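PDB 4O8S: putative from Helicobacter pylori, which probably transfers nucleotidyl groups as a member of the nucleotidyltransferase superfamily, in the family of the AbiEii toxins of type IV toxin-antitoxin systems. Local coordinates for residues 11-16 with 40-45; 28-33 with 146-151; 54-59 with 100-105; 128-133 with 154-159. All blocks are in the same frame, centred on the assembly; numbering follows the deposited sequence.

In the fold
All four contacts belong to one AbiEii-type nucleotidyltransferase chain and step across it from the mixed sheet to the helical half. Contact 3, about 17 Å from the chain centre, packs helix 56-63 on strand 98-106; contact 1 lies about 14 Å from it, centre to centre, and touches it where M13, I16 and E44 pack on L100. Contact 1 meets contact 2 through S43, D45 and T31. Contact 2, only about 4 Å from the chain centre, joins the two halves by bridging helix 29-36 to helix 147-159, which contact 4 also uses, its centre about 8 Å away. Along the chain, contact 3 nests inside the loop closed by contact 2, and contact 2 crosses both contact 1 and contact 4.

Contact 1: 11-16 with 40-45; sequences KLMRAI and NRFSED
In the loop that runs from helix 29-36 into strand 46-50, the backbone carbonyls of S43 and E44 meet M13, a selenomethionine on helix 4-19. Its side chain leaves the helix toward the loop with CG beside the backbone N (chi1 -66°), runs out to the selenium, then bends at the last torsion (chi3 -62°). That bend brings the terminal methyl close to the loop backbone: M13 CE lies 3.2 Å from S43 O, a tight approach. The selenium sits farther back, with M13 SE 3.7 Å from E44 O and equally far from S43 O. The loop leads into strand 46-50, which pairs in parallel with strand 98-106 in the mixed sheet of the nucleotidyltransferase-type fold. F42 reaches the same methyl with the far end of its ring, F42 CZ lying 4.3 Å from M13 CE in an oblique approach, while its ring also packs edge-to-face with Y34. E44 O has a firmer polar partner in H9 NE2, and the hydroxyl of S43 is bonded to T31. On the sheet side M13 also touches L100 of strand 98-106.

Contact 2: 28-33 with 146-151; sequences KGETAL and KARDLF
E30 extends from helix 29-36 toward helix 147-159 and meets R148 nearly at right angles, its carboxylate turned 76° from the guanidinium plane. The carboxylate lies at the edge of the guanidinium, near its plane, yet the charged atoms stand apart: E30 OE1 is 4.3 Å from R148 NH1, beyond a salt bridge, and nearer, at 3.9 Å, to the aliphatic R148 CD. A water closes the distance, donating to E30 OE1 at 2.6 Å and accepting from R148 NH1 at 3.1 Å. The other oxygen faces D149, whose carboxylate plane is inclined 68° to that of E30. Here two like charges approach, E30 OE2 lying 4.1 Å from D149 OD1, and a second water lies between them, giving one proton to E30 OE2 at 2.7 Å and one to D149 OD1 at 2.9 Å. CG of E30 stands beside its backbone N (chi1 -68°) and the chain is extended beyond it, which carries the carboxylate out to the two waters. K133 forms salt bridges with E30 and D149 and would be expected to offset their repulsion; R41 pairs with E30 OE1, and R148 has its main partner in D193. G29 and E30 follow strand 26-27, consistent with the glycine-containing strand-to-helix motif of nucleotidyltransferases. The two water bridges join helix 29-36 to the start of helix 147-159, with helix 126-139 supplying K133 and packing beside both.

Contact 3: 54-59 with 100-105; sequences INLLGR and LKLEIS
L56, in the first turn of helix 56-63, points at L102 and I104 on strand 98-106. Its CB stays a little back, 4.7 Å from I104 CD1. CG lies anti to the backbone N (chi1 -170°), which carries the branch point toward the strand and sets L56 CG 4.1 Å from I104 CD1, the closest approach of the contact. Of the two methyls, L56 CD2 sits between the two strand residues, 4.3 Å from L102 CD1, just as far from L102 CD2, and 4.4 Å from I104 CD1. CD1 turns toward L102 but stays farther off, L56 CD1 lying 4.6 Å from L102 CD1. The side chains of L56 and I104 run antiparallel, each passing the other's flank, and only the terminal methyl CD1 of I104 reaches the leucine. Just before the helix, N55 is its N-cap: N55 OD1 accepts from G58 N at 3.1 Å, with the donor well above the carbonyl plane. Y85 on strand 82-91 touches both L56 and I104, while L102 also packs on F48 of strand 46-50. The helix is therefore laid on one face of the mixed sheet by branched aliphatic groups at van der Waals spacing, and the three buried side chains are held by dispersion and exclusion of water, without a polar bond between them.

Contact 4: 128-133 with 154-159; sequences RIIDNK and HFLAKH
I129 and I130, consecutive on helix 126-139, both touch L156 of helix 147-159. Before them, R128 turns elsewhere, to D49 near the end of strand 46-50. I129 comes next and points toward the facing helix, its branch methyl making a light contact: I129 CG2 is 4.5 Å from L156 CD1. Beyond this pair I129 also packs on A32 and L33 of helix 29-36. I130 starts off at an angle to the partner helix, but its longer branch swings nearer, with CG1 anti to the carbonyl carbon (chi1 -62°), and I130 CG1 reaches to 4.0 Å from L156 CD1. One methyl, CD1 of L156, thus serves both isoleucines, while the leucine's other methyl faces L33. D131 points away to R171 of helix 166-176, and that helix also meets I130 through L168. One turn after I129, K133 heads toward helix 147-159 again, where its ammonium forms a salt bridge with D152 besides those to E30 and D149. K133 is itself buried, its ammonium satisfied by these carboxylates at the edge of the apolar patch. Helices 126-139 and 147-159 run roughly antiparallel and are joined by a short connection, which makes the pair a helical hairpin; its leucine-isoleucine seam lies within the helical half that follows the mixed sheet of this nucleotidyltransferase-type chain.

Contact 1: 11-16 with 40-45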
loop_
_atom_site.group_PDB
_atom_site.type_symbol
_atom_site.label_atom_id
_atom_site.label_comp_id
_atom_site.label_asym_id
_atom_site.label_seq_id
_atom_site.Cartn_x
_atom_site.Cartn_y
_atom_site.Cartn_z
ATOM N N LYS A 11 -10.002 11.521 6.314
ATOM C CA LYS A 11 -9.993 12.034 7.682
ATOM C C LYS A 11 -10.255 10.918 8.696
ATOM O O LYS A 11 -9.615 10.858 9.754
ATOM C CB LYS A 11 -11.044 13.130 7.818
ATOM C CG LYS A 11 -11.235 13.664 9.230
ATOM C CD LYS A 11 -12.442 14.607 9.238
ATOM C CE LYS A 11 -12.590 15.371 10.547
ATOM N NZ LYS A 11 -13.797 16.266 10.520
ATOM N N LEU A 12 -11.189 10.026 8.372
ATOM C CA LEU A 12 -11.460 8.905 9.263
ATOM C C LEU A 12 -10.284 7.953 9.286
ATOM O O LEU A 12 -9.882 7.504 10.350
ATOM C CB LEU A 12 -12.728 8.161 8.842
ATOM C CG LEU A 12 -13.026 6.824 9.529
ATOM C CD1 LEU A 12 -13.260 6.968 11.025
ATOM C CD2 LEU A 12 -14.240 6.186 8.853
HETATM N N MSE A 13 -9.722 7.649 8.115
HETATM C CA MSE A 13 -8.570 6.751 8.067
HETATM C C MSE A 13 -7.403 7.267 8.906
HETATM O O MSE A 13 -6.824 6.513 9.697
HETATM C CB MSE A 13 -8.123 6.512 6.628
HETATM C CG MSE A 13 -9.138 5.747 5.780
HETATM SE SE MSE A 13 -8.225 5.151 4.114
HETATM C CE MSE A 13 -7.745 6.880 3.347
ATOM N N ARG A 14 -7.075 8.553 8.757
ATOM C CA ARG A 14 -5.965 9.159 9.514
ATOM C C ARG A 14 -6.158 9.104 11.025
ATOM O O ARG A 14 -5.230 8.771 11.757
ATOM C CB ARG A 14 -5.763 10.627 9.109
ATOM C CG ARG A 14 -5.123 10.828 7.739
ATOM C CD ARG A 14 -4.656 12.286 7.562
ATOM N NE ARG A 14 -3.867 12.431 6.342
ATOM C CZ ARG A 14 -2.553 12.224 6.276
ATOM N NH1 ARG A 14 -1.873 11.867 7.365
ATOM N NH2 ARG A 14 -1.915 12.367 5.118
ATOM N N ALA A 15 -7.358 9.450 11.485
ATOM C CA ALA A 15 -7.654 9.432 12.916
ATOM C C ALA A 15 -7.438 8.028 13.467
ATOM O O ALA A 15 -6.842 7.834 14.542
ATOM C CB ALA A 15 -9.077 9.872 13.158
ATOM N N ILE A 16 -7.915 7.038 12.720
ATOM C CA ILE A 16 -7.755 5.661 13.158
ATOM C C ILE A 16 -6.284 5.311 13.287
ATOM O O ILE A 16 -5.842 4.861 14.352
ATOM C CB ILE A 16 -8.469 4.674 12.195
ATOM C CG1 ILE A 16 -9.979 4.748 12.418
ATOM C CG2 ILE A 16 -7.991 3.263 12.416
ATOM C CD1 ILE A 16 -10.794 4.065 11.320
ATOM N N ASN A 40 0.445 9.217 -5.375
ATOM C CA ASN A 40 -0.408 10.193 -6.059
ATOM C C ASN A 40 -1.667 9.590 -6.699
ATOM O O ASN A 40 -2.068 9.971 -7.805
ATOM C CB ASN A 40 0.397 11.003 -7.092
ATOM C CG ASN A 40 1.012 10.129 -8.152
ATOM O OD1 ASN A 40 1.315 8.953 -7.910
ATOM N ND2 ASN A 40 1.185 10.684 -9.349
ATOM N N ARG A 41 -2.279 8.634 -6.002
ATOM C CA ARG A 41 -3.635 8.192 -6.323
ATOM C C ARG A 41 -4.254 7.966 -4.960
ATOM O O ARG A 41 -3.529 7.800 -3.971
ATOM C CB ARG A 41 -3.619 6.893 -7.133
ATOM C CG ARG A 41 -3.095 5.672 -6.360
ATOM C CD ARG A 41 -3.349 4.377 -7.138
ATOM N NE ARG A 41 -2.892 3.185 -6.420
ATOM C CZ ARG A 41 -3.606 2.583 -5.470
ATOM N NH1 ARG A 41 -4.795 3.071 -5.141
ATOM N NH2 ARG A 41 -3.138 1.497 -4.847
ATOM N N PHE A 42 -5.575 7.991 -4.886
ATOM C CA PHE A 42 -6.269 7.742 -3.632
ATOM C C PHE A 42 -6.223 6.259 -3.276
ATOM O O PHE A 42 -5.996 5.407 -4.153
ATOM C CB PHE A 42 -7.727 8.199 -3.750
ATOM C CG PHE A 42 -8.407 8.417 -2.427
ATOM C CD1 PHE A 42 -7.816 9.212 -1.449
ATOM C CD2 PHE A 42 -9.655 7.844 -2.166
ATOM C CE1 PHE A 42 -8.451 9.422 -0.217
ATOM C CE2 PHE A 42 -10.293 8.055 -0.943
ATOM C CZ PHE A 42 -9.687 8.844 0.030
ATOM N N SER A 43 -6.431 5.959 -1.995
ATOM C CA SER A 43 -6.460 4.584 -1.477
ATOM C C SER A 43 -7.521 4.533 -0.379
ATOM O O SER A 43 -7.593 5.448 0.437
ATOM C CB SER A 43 -5.101 4.230 -0.875
ATOM O OG SER A 43 -4.943 2.824 -0.696
ATOM N N GLU A 44 -8.319 3.467 -0.320
ATOM C CA GLU A 44 -9.492 3.483 0.556
ATOM C C GLU A 44 -9.528 2.418 1.662
ATOM O O GLU A 44 -10.348 2.530 2.567
ATOM C CB GLU A 44 -10.794 3.355 -0.264
ATOM C CG GLU A 44 -10.782 4.031 -1.622
ATOM C CD GLU A 44 -11.933 3.555 -2.518
ATOM O OE1 GLU A 44 -11.928 2.367 -2.928
ATOM O OE2 GLU A 44 -12.840 4.370 -2.804
ATOM N N ASP A 45 -8.702 1.379 1.578
ATOM C CA ASP A 45 -8.726 0.312 2.589
ATOM C C ASP A 45 -7.587 0.475 3.610
ATOM O O ASP A 45 -6.540 1.035 3.280
ATOM C CB ASP A 45 -8.613 -1.064 1.915
ATOM C CG ASP A 45 -9.744 -1.327 0.922
ATOM O OD1 ASP A 45 -10.857 -0.772 1.124
ATOM O OD2 ASP A 45 -9.520 -2.092 -0.055
#

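Contact 2: 28-33 with 146-151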
loop_
_atom_site.group_PDB
_atom_site.type_symbol
_atom_site.label_atom_id
_atom_site.label_comp_id
_atom_site.label_asym_id
_atom_site.label_seq_id
_atom_site.Cartn_x
_atom_site.Cartn_y
_atom_site.Cartn_z
ATOM N N LYS A 28 0.372 -1.109 6.398
ATOM C CA LYS A 28 1.146 -1.544 5.257
ATOM C C LYS A 28 0.370 -1.295 3.972
ATOM O O LYS A 28 -0.649 -0.605 3.969
ATOM C CB LYS A 28 1.495 -3.032 5.372
ATOM C CG LYS A 28 0.252 -3.919 5.485
ATOM C CD LYS A 28 0.625 -5.407 5.534
ATOM C CE LYS A 28 -0.652 -6.258 5.696
ATOM N NZ LYS A 28 -0.329 -7.709 5.741
ATOM N N GLY A 29 0.888 -1.845 2.884
ATOM C CA GLY A 29 0.233 -1.801 1.596
ATOM C C GLY A 29 -0.061 -0.431 1.039
ATOM O O GLY A 29 0.684 0.550 1.268
ATOM N N GLU A 30 -1.176 -0.355 0.321
ATOM C CA GLU A 30 -1.470 0.802 -0.507
ATOM C C GLU A 30 -1.714 2.060 0.283
ATOM O O GLU A 30 -1.245 3.143 -0.083
ATOM C CB GLU A 30 -2.654 0.477 -1.421
ATOM C CG GLU A 30 -2.223 -0.579 -2.426
ATOM C CD GLU A 30 -3.376 -1.250 -3.142
ATOM O OE1 GLU A 30 -4.516 -0.721 -3.097
ATOM O OE2 GLU A 30 -3.119 -2.302 -3.772
ATOM N N THR A 31 -2.453 1.936 1.371
ATOM C CA THR A 31 -2.780 3.125 2.136
ATOM C C THR A 31 -1.578 3.584 2.966
ATOM O O THR A 31 -1.512 4.747 3.366
ATOM C CB THR A 31 -4.092 2.931 2.932
ATOM O OG1 THR A 31 -5.154 2.646 1.990
ATOM C CG2 THR A 31 -4.469 4.185 3.750
ATOM N N ALA A 32 -0.605 2.698 3.181
ATOM C CA ALA A 32 0.664 3.126 3.793
ATOM C C ALA A 32 1.393 4.042 2.817
ATOM O O ALA A 32 1.883 5.118 3.185
ATOM C CB ALA A 32 1.534 1.933 4.120
ATOM N N LEU A 33 1.429 3.637 1.555
ATOM C CA LEU A 33 1.995 4.505 0.517
ATOM C C LEU A 33 1.276 5.862 0.442
ATOM O O LEU A 33 1.920 6.920 0.324
ATOM C CB LEU A 33 1.967 3.804 -0.835
ATOM C CG LEU A 33 2.893 2.596 -0.964
ATOM C CD1 LEU A 33 2.685 1.925 -2.311
ATOM C CD2 LEU A 33 4.365 3.009 -0.802
ATOM N N LYS A 146 -4.303 -6.691 -10.800
ATOM C CA LYS A 146 -4.915 -5.415 -10.441
ATOM C C LYS A 146 -3.971 -4.293 -10.849
ATOM O O LYS A 146 -2.796 -4.277 -10.457
ATOM C CB LYS A 146 -5.213 -5.361 -8.939
ATOM C CG LYS A 146 -6.377 -6.265 -8.492
ATOM C CD LYS A 146 -7.700 -5.857 -9.159
ATOM C CE LYS A 146 -8.865 -6.716 -8.682
ATOM N NZ LYS A 146 -10.154 -6.221 -9.261
ATOM N N ALA A 147 -4.487 -3.363 -11.640
ATOM C CA ALA A 147 -3.647 -2.338 -12.236
ATOM C C ALA A 147 -2.947 -1.461 -11.187
ATOM O O ALA A 147 -1.888 -0.876 -11.457
ATOM C CB ALA A 147 -4.461 -1.498 -13.183
ATOM N N ARG A 148 -3.544 -1.369 -10.000
ATOM C CA ARG A 148 -2.941 -0.625 -8.894
ATOM C C ARG A 148 -1.543 -1.111 -8.582
ATOM O O ARG A 148 -0.695 -0.318 -8.169
ATOM C CB ARG A 148 -3.804 -0.741 -7.642
ATOM C CG ARG A 148 -5.085 0.048 -7.736
ATOM C CD ARG A 148 -6.113 -0.393 -6.689
ATOM N NE ARG A 148 -7.432 0.136 -7.033
ATOM C CZ ARG A 148 -8.495 0.123 -6.225
ATOM N NH1 ARG A 148 -8.413 -0.381 -4.992
ATOM N NH2 ARG A 148 -9.644 0.626 -6.657
ATOM N N ASP A 149 -1.297 -2.408 -8.766
ATOM C CA ASP A 149 0.026 -2.949 -8.499
ATOM C C ASP A 149 1.052 -2.316 -9.442
ATOM O O ASP A 149 2.187 -2.007 -9.049
ATOM C CB ASP A 149 0.021 -4.468 -8.655
ATOM C CG ASP A 149 -0.835 -5.161 -7.600
ATOM O OD1 ASP A 149 -1.086 -4.536 -6.543
ATOM O OD2 ASP A 149 -1.257 -6.322 -7.832
ATOM N N LEU A 150 0.647 -2.122 -10.693
ATOM C CA LEU A 150 1.526 -1.508 -11.681
ATOM C C LEU A 150 1.753 -0.035 -11.367
ATOM O O LEU A 150 2.895 0.437 -11.366
ATOM C CB LEU A 150 0.931 -1.655 -13.083
ATOM C CG LEU A 150 1.776 -1.033 -14.196
ATOM C CD1 LEU A 150 3.193 -1.599 -14.192
ATOM C CD2 LEU A 150 1.122 -1.270 -15.541
ATOM N N PHE A 151 0.668 0.687 -11.094
ATOM C CA PHE A 151 0.758 2.098 -10.743
ATOM C C PHE A 151 1.712 2.285 -9.567
ATOM O O PHE A 151 2.608 3.145 -9.581
ATOM C CB PHE A 151 -0.619 2.603 -10.319
ATOM C CG PHE A 151 -0.664 4.087 -10.040
ATOM C CD1 PHE A 151 -0.243 4.599 -8.811
ATOM C CD2 PHE A 151 -1.134 4.973 -11.010
ATOM C CE1 PHE A 151 -0.282 5.978 -8.552
ATOM C CE2 PHE A 151 -1.170 6.357 -10.771
ATOM C CZ PHE A 151 -0.747 6.858 -9.536
HETATM O O HOH W 1 -6.421 -2.338 -3.702
HETATM O O HOH W 2 -3.845 -4.123 -5.652
#

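Contact 3: 54-59 with 100-105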
loop_
_atom_site.group_PDB
_atom_site.type_symbol
_atom_site.label_atom_id
_atom_site.label_comp_id
_atom_site.label_asym_id
_atom_site.label_seq_id
_atom_site.Cartn_x
_atom_site.Cartn_y
_atom_site.Cartn_z
ATOM N N ILE A 54 -5.369 -6.763 19.948
ATOM C CA ILE A 54 -5.604 -5.499 20.649
ATOM C C ILE A 54 -7.113 -5.213 20.743
ATOM O O ILE A 54 -7.932 -5.984 20.221
ATOM C CB ILE A 54 -4.919 -4.308 19.935
ATOM C CG1 ILE A 54 -5.609 -4.016 18.603
ATOM C CG2 ILE A 54 -3.428 -4.568 19.734
ATOM C CD1 ILE A 54 -5.900 -2.537 18.361
ATOM N N ASN A 55 -7.485 -4.113 21.400
ATOM C CA ASN A 55 -8.891 -3.727 21.457
ATOM C C ASN A 55 -9.238 -2.874 20.237
ATOM O O ASN A 55 -9.448 -1.662 20.343
ATOM C CB ASN A 55 -9.225 -2.995 22.774
ATOM C CG ASN A 55 -10.739 -2.773 22.975
ATOM O OD1 ASN A 55 -11.570 -3.183 22.148
ATOM N ND2 ASN A 55 -11.094 -2.128 24.089
ATOM N N LEU A 56 -9.307 -3.531 19.082
ATOM C CA LEU A 56 -9.550 -2.866 17.814
ATOM C C LEU A 56 -10.851 -2.077 17.831
ATOM O O LEU A 56 -10.876 -0.894 17.476
ATOM C CB LEU A 56 -9.567 -3.901 16.682
ATOM C CG LEU A 56 -9.569 -3.361 15.251
ATOM C CD1 LEU A 56 -10.977 -3.096 14.747
ATOM C CD2 LEU A 56 -8.694 -2.095 15.144
ATOM N N LEU A 57 -11.932 -2.745 18.223
ATOM C CA LEU A 57 -13.240 -2.108 18.317
ATOM C C LEU A 57 -13.211 -0.840 19.181
ATOM O O LEU A 57 -13.804 0.186 18.819
ATOM C CB LEU A 57 -14.270 -3.099 18.866
ATOM C CG LEU A 57 -14.658 -4.255 17.946
ATOM C CD1 LEU A 57 -15.810 -5.052 18.556
ATOM C CD2 LEU A 57 -15.039 -3.717 16.596
ATOM N N GLY A 58 -12.506 -0.911 20.308
ATOM C CA GLY A 58 -12.426 0.219 21.219
ATOM C C GLY A 58 -11.628 1.384 20.659
ATOM O O GLY A 58 -12.065 2.538 20.720
ATOM N N ARG A 59 -10.451 1.089 20.119
ATOM C CA ARG A 59 -9.616 2.133 19.534
ATOM C C ARG A 59 -10.347 2.811 18.377
ATOM O O ARG A 59 -10.332 4.042 18.246
ATOM C CB ARG A 59 -8.279 1.556 19.055
ATOM C CG ARG A 59 -7.546 0.707 20.089
ATOM C CD ARG A 59 -7.214 1.504 21.346
ATOM N NE ARG A 59 -6.248 2.554 21.056
ATOM C CZ ARG A 59 -5.035 2.640 21.597
ATOM N NH1 ARG A 59 -4.624 1.745 22.495
ATOM N NH2 ARG A 59 -4.234 3.640 21.244
ATOM N N LEU A 100 -15.569 1.638 5.418
ATOM C CA LEU A 100 -14.116 1.531 5.503
ATOM C C LEU A 100 -13.741 0.096 5.843
ATOM O O LEU A 100 -14.115 -0.418 6.906
ATOM C CB LEU A 100 -13.548 2.473 6.572
ATOM C CG LEU A 100 -12.056 2.285 6.886
ATOM C CD1 LEU A 100 -11.240 2.483 5.628
ATOM C CD2 LEU A 100 -11.598 3.265 7.955
ATOM N N LYS A 101 -13.015 -0.561 4.944
ATOM C CA LYS A 101 -12.533 -1.911 5.208
ATOM C C LYS A 101 -11.224 -1.864 5.988
ATOM O O LYS A 101 -10.285 -1.148 5.611
ATOM C CB LYS A 101 -12.350 -2.712 3.909
ATOM C CG LYS A 101 -11.714 -4.096 4.162
ATOM C CD LYS A 101 -11.953 -5.095 3.021
ATOM C CE LYS A 101 -11.205 -4.741 1.742
ATOM N NZ LYS A 101 -11.341 -5.830 0.717
ATOM N N LEU A 102 -11.161 -2.614 7.085
ATOM C CA LEU A 102 -9.957 -2.645 7.917
ATOM C C LEU A 102 -9.552 -4.095 8.103
ATOM O O LEU A 102 -10.321 -4.905 8.625
ATOM C CB LEU A 102 -10.222 -1.981 9.271
ATOM C CG LEU A 102 -9.051 -1.555 10.154
ATOM C CD1 LEU A 102 -9.544 -0.560 11.181
ATOM C CD2 LEU A 102 -8.415 -2.749 10.862
ATOM N N GLU A 103 -8.345 -4.426 7.664
ATOM C CA GLU A 103 -7.840 -5.785 7.781
ATOM C C GLU A 103 -6.547 -5.863 8.571
ATOM O O GLU A 103 -5.679 -4.978 8.479
ATOM C CB GLU A 103 -7.614 -6.383 6.402
ATOM C CG GLU A 103 -8.891 -6.699 5.642
ATOM C CD GLU A 103 -8.686 -7.869 4.695
ATOM O OE1 GLU A 103 -7.863 -8.769 5.029
ATOM O OE2 GLU A 103 -9.331 -7.879 3.621
ATOM N N ILE A 104 -6.403 -6.940 9.337
ATOM C CA ILE A 104 -5.187 -7.163 10.095
ATOM C C ILE A 104 -4.684 -8.577 9.846
ATOM O O ILE A 104 -5.477 -9.539 9.819
ATOM C CB ILE A 104 -5.427 -6.994 11.607
ATOM C CG1 ILE A 104 -6.341 -5.795 11.876
ATOM C CG2 ILE A 104 -4.099 -6.872 12.364
ATOM C CD1 ILE A 104 -6.708 -5.625 13.347
ATOM N N SER A 105 -3.370 -8.709 9.676
ATOM C CA SER A 105 -2.716 -10.012 9.664
ATOM C C SER A 105 -1.837 -10.147 10.915
ATOM O O SER A 105 -1.041 -9.249 11.202
ATOM C CB SER A 105 -1.872 -10.181 8.394
ATOM O OG SER A 105 -0.996 -11.298 8.540
#

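Contact 4: 128-133 with 154-159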
loop_
_atom_site.group_PDB
_atom_site.type_symbol
_atom_site.label_atom_id
_atom_site.label_comp_id
_atom_site.label_asym_id
_atom_site.label_seq_id
_atom_site.Cartn_x
_atom_site.Cartn_y
_atom_site.Cartn_z
ATOM N N ARG A 128 9.620 -3.298 2.403
ATOM C CA ARG A 128 8.626 -4.332 2.692
ATOM C C ARG A 128 7.404 -4.133 1.784
ATOM O O ARG A 128 6.832 -5.096 1.259
ATOM C CB ARG A 128 8.227 -4.266 4.170
ATOM C CG ARG A 128 7.369 -5.430 4.703
ATOM C CD ARG A 128 7.192 -5.262 6.222
ATOM N NE ARG A 128 6.271 -6.209 6.863
ATOM C CZ ARG A 128 6.648 -7.207 7.667
ATOM N NH1 ARG A 128 7.936 -7.419 7.923
ATOM N NH2 ARG A 128 5.734 -8.001 8.214
ATOM N N ILE A 129 7.010 -2.881 1.576
ATOM C CA ILE A 129 5.906 -2.617 0.667
ATOM C C ILE A 129 6.226 -3.096 -0.756
ATOM O O ILE A 129 5.380 -3.713 -1.410
ATOM C CB ILE A 129 5.498 -1.139 0.688
ATOM C CG1 ILE A 129 5.080 -0.762 2.122
ATOM C CG2 ILE A 129 4.358 -0.902 -0.308
ATOM C CD1 ILE A 129 5.003 0.744 2.399
ATOM N N ILE A 130 7.439 -2.825 -1.227
ATOM C CA ILE A 130 7.867 -3.266 -2.556
ATOM C C ILE A 130 7.792 -4.792 -2.650
ATOM O O ILE A 130 7.237 -5.341 -3.607
ATOM C CB ILE A 130 9.338 -2.846 -2.847
ATOM C CG1 ILE A 130 9.488 -1.318 -2.847
ATOM C CG2 ILE A 130 9.781 -3.371 -4.200
ATOM C CD1 ILE A 130 10.910 -0.852 -3.051
ATOM N N ASP A 131 8.381 -5.461 -1.660
ATOM C CA ASP A 131 8.450 -6.927 -1.596
ATOM C C ASP A 131 7.041 -7.531 -1.663
ATOM O O ASP A 131 6.775 -8.440 -2.460
ATOM C CB ASP A 131 9.173 -7.324 -0.302
ATOM C CG ASP A 131 9.484 -8.819 -0.209
ATOM O OD1 ASP A 131 9.653 -9.496 -1.249
ATOM O OD2 ASP A 131 9.578 -9.311 0.938
ATOM N N ASN A 132 6.131 -6.997 -0.855
ATOM C CA ASN A 132 4.755 -7.470 -0.873
ATOM C C ASN A 132 4.004 -7.155 -2.164
ATOM O O ASN A 132 3.118 -7.908 -2.563
ATOM C CB ASN A 132 3.984 -6.925 0.325
ATOM C CG ASN A 132 4.508 -7.472 1.644
ATOM O OD1 ASN A 132 5.262 -8.445 1.661
ATOM N ND2 ASN A 132 4.113 -6.847 2.752
ATOM N N LYS A 133 4.332 -6.042 -2.817
ATOM C CA LYS A 133 3.691 -5.728 -4.096
ATOM C C LYS A 133 4.130 -6.724 -5.168
ATOM O O LYS A 133 3.319 -7.208 -5.955
ATOM C CB LYS A 133 4.024 -4.295 -4.541
ATOM C CG LYS A 133 3.076 -3.244 -4.005
ATOM C CD LYS A 133 1.803 -3.224 -4.837
ATOM C CE LYS A 133 0.743 -2.354 -4.189
ATOM N NZ LYS A 133 -0.474 -2.243 -5.064
ATOM N N HIS A 154 5.417 1.393 -10.243
ATOM C CA HIS A 154 5.971 2.466 -11.059
ATOM C C HIS A 154 6.282 3.677 -10.176
ATOM O O HIS A 154 7.361 4.253 -10.269
ATOM C CB HIS A 154 4.981 2.824 -12.169
ATOM C CG HIS A 154 5.343 4.055 -12.935
ATOM N ND1 HIS A 154 4.973 5.321 -12.526
ATOM C CD2 HIS A 154 6.030 4.216 -14.093
ATOM C CE1 HIS A 154 5.426 6.209 -13.396
ATOM N NE2 HIS A 154 6.070 5.564 -14.355
ATOM N N PHE A 155 5.339 4.042 -9.302
ATOM C CA PHE A 155 5.532 5.133 -8.355
ATOM C C PHE A 155 6.757 4.881 -7.486
ATOM O O PHE A 155 7.560 5.800 -7.212
ATOM C CB PHE A 155 4.301 5.252 -7.450
ATOM C CG PHE A 155 4.505 6.153 -6.261
ATOM C CD1 PHE A 155 4.354 7.535 -6.385
ATOM C CD2 PHE A 155 4.861 5.625 -5.017
ATOM C CE1 PHE A 155 4.557 8.372 -5.305
ATOM C CE2 PHE A 155 5.075 6.466 -3.921
ATOM C CZ PHE A 155 4.914 7.846 -4.059
ATOM N N LEU A 156 6.883 3.641 -7.019
ATOM C CA LEU A 156 7.997 3.261 -6.155
ATOM C C LEU A 156 9.340 3.312 -6.894
ATOM O O LEU A 156 10.307 3.853 -6.375
ATOM C CB LEU A 156 7.755 1.863 -5.568
ATOM C CG LEU A 156 6.694 1.901 -4.447
ATOM C CD1 LEU A 156 6.168 0.517 -4.162
ATOM C CD2 LEU A 156 7.280 2.504 -3.165
ATOM N N ALA A 157 9.403 2.745 -8.094
ATOM C CA ALA A 157 10.637 2.775 -8.875
ATOM C C ALA A 157 11.032 4.211 -9.225
ATOM O O ALA A 157 12.222 4.557 -9.260
ATOM C CB ALA A 157 10.476 1.942 -10.151
ATOM N N LYS A 158 10.034 5.052 -9.475
ATOM C CA LYS A 158 10.295 6.425 -9.894
ATOM C C LYS A 158 10.750 7.318 -8.740
ATOM O O LYS A 158 11.655 8.141 -8.905
ATOM C CB LYS A 158 9.039 7.024 -10.545
ATOM C CG LYS A 158 9.266 8.361 -11.280
ATOM C CD LYS A 158 7.944 8.915 -11.827
ATOM C CE LYS A 158 8.153 10.192 -12.643
ATOM N NZ LYS A 158 8.271 9.910 -14.110
ATOM N N HIS A 159 10.115 7.179 -7.577
ATOM C CA HIS A 159 10.367 8.116 -6.487
ATOM C C HIS A 159 11.143 7.525 -5.318
ATOM O O HIS A 159 11.639 8.266 -4.454
ATOM C CB HIS A 159 9.054 8.704 -5.980
ATOM C CG HIS A 159 8.279 9.424 -7.035
ATOM N ND1 HIS A 159 8.613 10.691 -7.469
ATOM C CD2 HIS A 159 7.190 9.053 -7.755
ATOM C CE1 HIS A 159 7.755 11.075 -8.400
ATOM N NE2 HIS A 159 6.885 10.098 -8.595
#